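Local coordinates for protein ADP/ATP-dependent NAD(P)H-hydrate dehydratase (PDB 3RPZ) that dehydrates hydrated NADH and NADPH at the expense of ADP or ATP, and so probably restores damaged nicotinamide cofactors, at residues I104-P109 with T217-T222; P7-E12 with A242-G247. All blocks are in the same frame, centred on the assembly; numbering follows the deposited sequence.

Contact 1 (I104-P109 with T217-T222); sequences IGPGLP and TGDTLT. With NPW (beta-6-hydroxy-1,4,5,6-tetrahydronicotinamide adenine dinucleotide phosphate), chain D.
P106 comes closest to D219 across this contact, with 5.7 Å between their CA atoms, where a type II beta turn from G105 to L108 meets the first turn of helix 217-231. The turn is closed by L108 N to G105 O at 3.0 Å. The P106 ring makes the contact from the turn's side. Its CB lies against the carboxylate atom D219 OD1, and the ring atom P106 CG touches the methyl T222 CG2 at 3.7 Å. T222 OG1 is turned to D131. No direct hydrogen bond joins the segments; the hydrated NADPH does so. Its ribose hydroxyl O2B accepts from G107 N at 3.0 Å and donates to D219 OD1 at 2.8 Å. The other carboxylate oxygen, D219 OD2, takes a bond from the 6-hydroxyl O6C at 2.6 Å. D219 CG stands beside its own backbone N (chi1 -54°), which carries the carboxylate to both hydroxyls. An asparagine here would probably leave one of these two hydroxyls without its acceptor and weaken the hold on the substrate. The turn follows strand 101-104 of the central sheet, and A45 of helix 44-54 packs on both P106 and D219.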
loop_
_atom_site.group_PDB
_atom_site.type_symbol
_atom_site.label_atom_id
_atom_site.label_comp_id
_atom_site.label_asym_id
_atom_site.label_seq_id
_atom_site.Cartn_x
_atom_site.Cartn_y
_atom_site.Cartn_z
ATOM N N ILE A 104 -14.198 -11.437 -18.425
ATOM C CA ILE A 104 -15.144 -11.815 -17.377
ATOM C C ILE A 104 -14.686 -13.105 -16.701
ATOM O O ILE A 104 -14.200 -14.010 -17.366
ATOM C CB ILE A 104 -16.604 -11.962 -17.909
ATOM C CG1 ILE A 104 -17.587 -12.318 -16.794
ATOM C CG2 ILE A 104 -16.706 -12.882 -19.000
ATOM C CD1 ILE A 104 -19.115 -11.987 -17.017
ATOM N N GLY A 105 -14.775 -13.167 -15.372
ATOM C CA GLY A 105 -14.690 -14.425 -14.652
ATOM C C GLY A 105 -13.838 -14.517 -13.409
ATOM O O GLY A 105 -14.185 -15.288 -12.530
ATOM N N PRO A 106 -12.647 -13.861 -13.391
ATOM C CA PRO A 106 -11.796 -14.047 -12.205
ATOM C C PRO A 106 -12.493 -13.704 -10.913
ATOM O O PRO A 106 -13.060 -12.634 -10.806
ATOM C CB PRO A 106 -10.572 -13.205 -12.512
ATOM C CG PRO A 106 -10.519 -13.109 -14.016
ATOM C CD PRO A 106 -11.981 -13.050 -14.419
ATOM N N GLY A 107 -12.491 -14.612 -9.950
ATOM C CA GLY A 107 -13.184 -14.384 -8.675
ATOM C C GLY A 107 -14.670 -14.269 -8.711
ATOM O O GLY A 107 -15.286 -13.791 -7.774
ATOM N N LEU A 108 -15.285 -14.721 -9.805
ATOM C CA LEU A 108 -16.743 -14.754 -9.902
ATOM C C LEU A 108 -17.221 -16.161 -9.603
ATOM O O LEU A 108 -16.617 -17.121 -10.057
ATOM C CB LEU A 108 -17.250 -14.335 -11.321
ATOM C CG LEU A 108 -16.858 -12.925 -11.749
ATOM C CD1 LEU A 108 -17.659 -12.603 -13.034
ATOM C CD2 LEU A 108 -17.170 -11.904 -10.671
ATOM N N PRO A 109 -18.330 -16.295 -8.880
ATOM C CA PRO A 109 -18.899 -17.624 -8.654
ATOM C C PRO A 109 -19.340 -18.234 -9.977
ATOM O O PRO A 109 -19.721 -17.524 -10.932
ATOM C CB PRO A 109 -20.137 -17.335 -7.834
ATOM C CG PRO A 109 -20.509 -16.025 -8.151
ATOM C CD PRO A 109 -19.200 -15.239 -8.364
ATOM N N THR A 217 -2.156 -16.221 -9.887
ATOM C CA THR A 217 -1.375 -15.961 -11.085
ATOM C C THR A 217 -2.195 -16.024 -12.364
ATOM O O THR A 217 -1.912 -15.262 -13.318
ATOM C CB THR A 217 -0.143 -16.849 -11.168
ATOM O OG1 THR A 217 -0.582 -18.192 -11.230
ATOM C CG2 THR A 217 0.791 -16.641 -9.969
ATOM N N GLY A 218 -3.207 -16.894 -12.446
ATOM C CA GLY A 218 -4.047 -16.923 -13.606
ATOM C C GLY A 218 -4.989 -15.736 -13.697
ATOM O O GLY A 218 -5.368 -15.309 -14.776
ATOM N N ASP A 219 -5.327 -15.173 -12.539
ATOM C CA ASP A 219 -6.138 -13.963 -12.498
ATOM C C ASP A 219 -5.348 -12.800 -13.101
ATOM O O ASP A 219 -5.866 -12.005 -13.912
ATOM C CB ASP A 219 -6.623 -13.700 -11.064
ATOM C CG ASP A 219 -7.340 -14.859 -10.469
ATOM O OD1 ASP A 219 -8.199 -15.487 -11.162
ATOM O OD2 ASP A 219 -7.075 -15.186 -9.286
ATOM N N THR A 220 -4.069 -12.641 -12.693
ATOM C CA THR A 220 -3.195 -11.679 -13.302
ATOM C C THR A 220 -3.114 -11.871 -14.847
ATOM O O THR A 220 -3.133 -10.918 -15.627
ATOM C CB THR A 220 -1.819 -11.790 -12.669
ATOM O OG1 THR A 220 -1.892 -11.477 -11.271
ATOM C CG2 THR A 220 -0.818 -10.852 -13.332
ATOM N N LEU A 221 -2.916 -13.126 -15.285
ATOM C CA LEU A 221 -2.817 -13.414 -16.706
ATOM C C LEU A 221 -4.043 -12.917 -17.462
ATOM O O LEU A 221 -3.902 -12.308 -18.530
ATOM C CB LEU A 221 -2.568 -14.907 -16.974
ATOM C CG LEU A 221 -2.585 -15.270 -18.439
ATOM C CD1 LEU A 221 -1.423 -14.651 -19.193
ATOM C CD2 LEU A 221 -2.558 -16.810 -18.589
ATOM N N THR A 222 -5.251 -13.169 -16.950
ATOM C CA THR A 222 -6.457 -12.710 -17.639
ATOM C C THR A 222 -6.398 -11.218 -17.890
ATOM O O THR A 222 -6.706 -10.711 -18.954
ATOM C CB THR A 222 -7.665 -13.081 -16.803
ATOM O OG1 THR A 222 -7.756 -14.507 -16.813
ATOM C CG2 THR A 222 -8.961 -12.477 -17.351
HETATM P P NPW D . -5.882 -31.029 -8.095
HETATM O O1 NPW D . -7.061 -31.089 -7.150
HETATM O O2 NPW D . -4.715 -30.191 -7.683
HETATM O O3 NPW D . -5.418 -32.403 -8.610
HETATM P PA NPW D . -10.718 -24.684 -9.101
HETATM P PB NPW D . -9.285 -22.180 -8.725
HETATM C C1A NPW D . -7.197 -28.761 -10.993
HETATM C C1B NPW D . -10.610 -17.719 -8.001
HETATM N N1C NPW D . -9.357 -17.316 -7.410
HETATM N N1D NPW D . -2.943 -29.876 -13.589
HETATM C C2A NPW D . -6.994 -29.088 -9.514
HETATM O O2A NPW D . -6.458 -30.394 -9.466
HETATM C C2B NPW D . -10.552 -17.995 -9.508
HETATM O O2B NPW D . -10.494 -16.817 -10.271
HETATM C C2C NPW D . -9.205 -16.260 -6.656
HETATM C C2D NPW D . -3.858 -30.684 -13.034
HETATM C C3A NPW D . -8.404 -28.985 -8.959
HETATM O O3A NPW D . -9.193 -30.166 -9.217
HETATM C C3B NPW D . -11.885 -18.760 -9.645
HETATM O O3B NPW D . -12.933 -17.786 -9.741
HETATM C C3C NPW D . -8.228 -15.793 -5.933
HETATM N N3D NPW D . -4.966 -30.347 -12.354
HETATM C C4B NPW D . -11.971 -19.514 -8.310
HETATM O O4B NPW D . -10.998 -18.937 -7.392
HETATM C C4C NPW D . -6.976 -16.663 -5.889
HETATM C C4D NPW D . -5.107 -29.016 -12.302
HETATM O O4D NPW D . -8.246 -27.787 -10.990
HETATM C C4E NPW D . -8.958 -27.834 -9.777
HETATM C C5A NPW D . -4.186 -28.067 -12.822
HETATM C C5B NPW D . -11.667 -21.009 -8.441
HETATM O O5B NPW D . -10.481 -21.214 -9.211
HETATM C C5C NPW D . -7.344 -18.093 -6.242
HETATM C C5E NPW D . -8.766 -26.481 -9.090
HETATM O O5E NPW D . -9.549 -25.516 -9.783
HETATM C C6C NPW D . -8.136 -18.165 -7.577
HETATM O O6C NPW D . -7.387 -17.713 -8.701
HETATM C C6D NPW D . -3.021 -28.529 -13.520
HETATM N N6D NPW D . -2.086 -27.774 -14.073
HETATM N N7A NPW D . -4.546 -26.759 -12.566
HETATM C C7C NPW D . -8.247 -14.517 -5.279
HETATM N N7C NPW D . -7.173 -14.130 -4.608
HETATM O O7C NPW D . -9.287 -13.809 -5.306
HETATM C C8A NPW D . -5.727 -26.895 -11.847
HETATM N N9A NPW D . -6.029 -28.279 -11.724
HETATM O OA1 NPW D . -11.465 -25.473 -8.109
HETATM O OA2 NPW D . -11.360 -24.182 -10.296
HETATM O OA3 NPW D . -9.977 -23.539 -8.250
HETATM O OB1 NPW D . -8.426 -22.334 -9.899
HETATM O OB2 NPW D . -8.676 -21.663 -7.460
#

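Contact 2 (P7-E12 with A242-G247)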
loop_
_atom_site.group_PDB
_atom_site.type_symbol
_atom_site.label_atom_id
_atom_site.label_comp_id
_atom_site.label_asym_id
_atom_site.label_seq_id
_atom_site.Cartn_x
_atom_site.Cartn_y
_atom_site.Cartn_z
ATOM N N PRO A 7 4.935 -25.542 -32.480
ATOM C CA PRO A 7 6.050 -24.633 -32.298
ATOM C C PRO A 7 5.910 -23.785 -31.056
ATOM O O PRO A 7 4.783 -23.483 -30.623
ATOM C CB PRO A 7 5.992 -23.748 -33.558
ATOM C CG PRO A 7 4.539 -23.729 -33.866
ATOM C CD PRO A 7 4.067 -25.112 -33.583
ATOM N N PHE A 8 7.043 -23.372 -30.492
ATOM C CA PHE A 8 7.051 -22.400 -29.422
ATOM C C PHE A 8 6.911 -20.990 -29.970
ATOM O O PHE A 8 7.457 -20.622 -30.983
ATOM C CB PHE A 8 8.336 -22.515 -28.594
ATOM C CG PHE A 8 8.381 -23.741 -27.729
ATOM C CD1 PHE A 8 7.774 -23.792 -26.531
ATOM C CD2 PHE A 8 9.045 -24.871 -28.165
ATOM C CE1 PHE A 8 7.774 -24.919 -25.745
ATOM C CE2 PHE A 8 9.079 -26.036 -27.377
ATOM C CZ PHE A 8 8.448 -26.030 -26.131
ATOM N N TRP A 9 6.170 -20.167 -29.238
ATOM C CA TRP A 9 6.162 -18.712 -29.475
ATOM C C TRP A 9 7.409 -18.204 -28.774
ATOM O O TRP A 9 7.463 -18.156 -27.542
ATOM C CB TRP A 9 4.869 -18.086 -28.950
ATOM C CG TRP A 9 4.679 -16.649 -29.267
ATOM C CD1 TRP A 9 4.750 -15.606 -28.401
ATOM C CD2 TRP A 9 4.334 -16.096 -30.546
ATOM N NE1 TRP A 9 4.486 -14.433 -29.057
ATOM C CE2 TRP A 9 4.188 -14.703 -30.367
ATOM C CE3 TRP A 9 4.104 -16.642 -31.813
ATOM C CZ2 TRP A 9 3.851 -13.845 -31.430
ATOM C CZ3 TRP A 9 3.780 -15.795 -32.861
ATOM C CH2 TRP A 9 3.632 -14.400 -32.641
ATOM N N THR A 10 8.399 -17.820 -29.568
ATOM C CA THR A 10 9.729 -17.514 -29.058
ATOM C C THR A 10 9.974 -16.034 -28.883
ATOM O O THR A 10 9.196 -15.190 -29.300
ATOM C CB THR A 10 10.805 -17.993 -30.049
ATOM O OG1 THR A 10 10.692 -17.223 -31.241
ATOM C CG2 THR A 10 10.644 -19.525 -30.368
ATOM N N GLU A 11 11.076 -15.724 -28.225
ATOM C CA GLU A 11 11.506 -14.343 -28.045
ATOM C C GLU A 11 11.517 -13.566 -29.378
ATOM O O GLU A 11 11.124 -12.413 -29.408
ATOM C CB GLU A 11 12.894 -14.319 -27.386
ATOM C CG GLU A 11 13.552 -12.960 -27.484
ATOM C CD GLU A 11 14.900 -12.888 -26.764
ATOM O OE1 GLU A 11 15.349 -13.902 -26.191
ATOM O OE2 GLU A 11 15.479 -11.795 -26.814
ATOM N N GLU A 12 11.932 -14.208 -30.444
ATOM C CA GLU A 12 11.953 -13.578 -31.730
ATOM C C GLU A 12 10.540 -13.168 -32.204
ATOM O O GLU A 12 10.360 -12.107 -32.750
ATOM C CB GLU A 12 12.624 -14.539 -32.708
ATOM C CG GLU A 12 14.128 -14.811 -32.419
ATOM C CD GLU A 12 14.508 -15.605 -31.125
ATOM O OE1 GLU A 12 13.781 -16.500 -30.630
ATOM O OE2 GLU A 12 15.626 -15.326 -30.625
ATOM N N ALA A 242 0.978 -12.006 -24.127
ATOM C CA ALA A 242 0.595 -11.951 -22.747
ATOM C C ALA A 242 1.053 -13.188 -22.034
ATOM O O ALA A 242 1.635 -13.128 -20.937
ATOM C CB ALA A 242 -0.928 -11.755 -22.606
ATOM N N VAL A 243 0.765 -14.361 -22.619
ATOM C CA VAL A 243 1.137 -15.640 -21.993
ATOM C C VAL A 243 2.684 -15.706 -21.851
ATOM O O VAL A 243 3.231 -16.056 -20.783
ATOM C CB VAL A 243 0.627 -16.804 -22.802
ATOM C CG1 VAL A 243 1.130 -18.120 -22.248
ATOM C CG2 VAL A 243 -0.904 -16.793 -22.795
ATOM N N TYR A 244 3.386 -15.268 -22.879
ATOM C CA TYR A 244 4.853 -15.294 -22.867
ATOM C C TYR A 244 5.435 -14.371 -21.813
ATOM O O TYR A 244 6.268 -14.773 -21.007
ATOM C CB TYR A 244 5.417 -14.923 -24.260
ATOM C CG TYR A 244 6.904 -15.033 -24.390
ATOM C CD1 TYR A 244 7.738 -14.110 -23.792
ATOM C CD2 TYR A 244 7.460 -16.062 -25.099
ATOM C CE1 TYR A 244 9.130 -14.240 -23.893
ATOM C CE2 TYR A 244 8.831 -16.175 -25.222
ATOM C CZ TYR A 244 9.636 -15.259 -24.593
ATOM O OH TYR A 244 11.063 -15.414 -24.718
ATOM N N LEU A 245 4.992 -13.131 -21.803
ATOM C CA LEU A 245 5.549 -12.171 -20.848
ATOM C C LEU A 245 5.185 -12.513 -19.418
ATOM O O LEU A 245 5.979 -12.296 -18.521
ATOM C CB LEU A 245 5.175 -10.739 -21.237
ATOM C CG LEU A 245 5.890 -10.236 -22.490
ATOM C CD1 LEU A 245 5.312 -8.896 -22.971
ATOM C CD2 LEU A 245 7.413 -10.133 -22.345
ATOM N N HIS A 246 3.979 -13.036 -19.195
ATOM C CA HIS A 246 3.562 -13.523 -17.859
ATOM C C HIS A 246 4.569 -14.535 -17.338
ATOM O O HIS A 246 5.077 -14.380 -16.222
ATOM C CB HIS A 246 2.161 -14.068 -17.995
ATOM C CG HIS A 246 1.566 -14.706 -16.787
ATOM N ND1 HIS A 246 1.572 -16.081 -16.606
ATOM C CD2 HIS A 246 0.897 -14.173 -15.730
ATOM C CE1 HIS A 246 0.881 -16.348 -15.490
ATOM N NE2 HIS A 246 0.450 -15.214 -14.952
ATOM N N GLY A 247 4.944 -15.496 -18.171
ATOM C CA GLY A 247 5.940 -16.482 -17.762
ATOM C C GLY A 247 7.315 -15.866 -17.594
ATOM O O GLY A 247 8.058 -16.212 -16.669
HETATM O O HOH W 1 12.097 -17.910 -26.089
#
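Y244 reaches from helix 235-256 to the backbone that runs from W9 into helix 11-17, and its ring makes most of the contact. The nearest approach sets a carbonyl oxygen against a ring edge. W9 O lies at the edge of the Y244 ring, near its plane, 3.2 Å from CD2. This oxygen is buried and has no hydrogen-bonding partner in the model; the C-H edge of the tyrosine ring is what it meets across the contact. Further along the ring, CE2 lies 3.8 Å from T10 C, and the hydroxyl OH sits 3.4 Å from E11 CB. The tyrosine has CG anti to its own N (chi1 -175°), which sends the ring out from the helix to the other segment.

Apolar contact is lighter. W9 CD1 is 4.2 Å from Y244 CB, which stands at the indole edge, near its plane. The other side-chain contacts of W9 include a ring stack with H13 and an edge-to-face contact with W203.

T10 is the N-cap of helix 11-17, so Y244 packs where that helix starts. The N-terminal segment is thereby laid against a long helix of the NAD(P)H-hydrate dehydratase domain, which has a ribokinase-like fold. W9, through its N, and P7 also make backbone hydrogen bonds with L204 in edge strand 202-204.

Hydrogen bonding across the contact goes through water. One water accepts from E11 N at 3.2 Å and is bonded to Y244 OH at 3.0 Å, lying in the plane of the ring at its edge. It thus links the first turn of one helix to the side of the other.

Charged and polar ends turn to other partners. The extended E11 chain carries its carboxylate to a salt bridge with R15, W9 NE1 bonds to N241 OD1, and T10 OG1 bonds to H13.

The centres of contacts 1 and 2 lie about 20 Å apart. Contact 1 is nearer the centre of the chain, and contact 2 lies further out. In the sequence, both segments of contact 1 fall between those of contact 2. Helix 217-231 of contact 1 is followed directly by helix 235-256 of contact 2, and the two touch. H246 NE2 is 2.9 Å from T217 O, probably a hydrogen bond, and L221 packs on H246, A242 and V243. T217, L221 and H246 all belong to the AMP pocket. The helix pair therefore connects the nucleotide and substrate sites of contact 1 with the N-terminal segment held at contact 2.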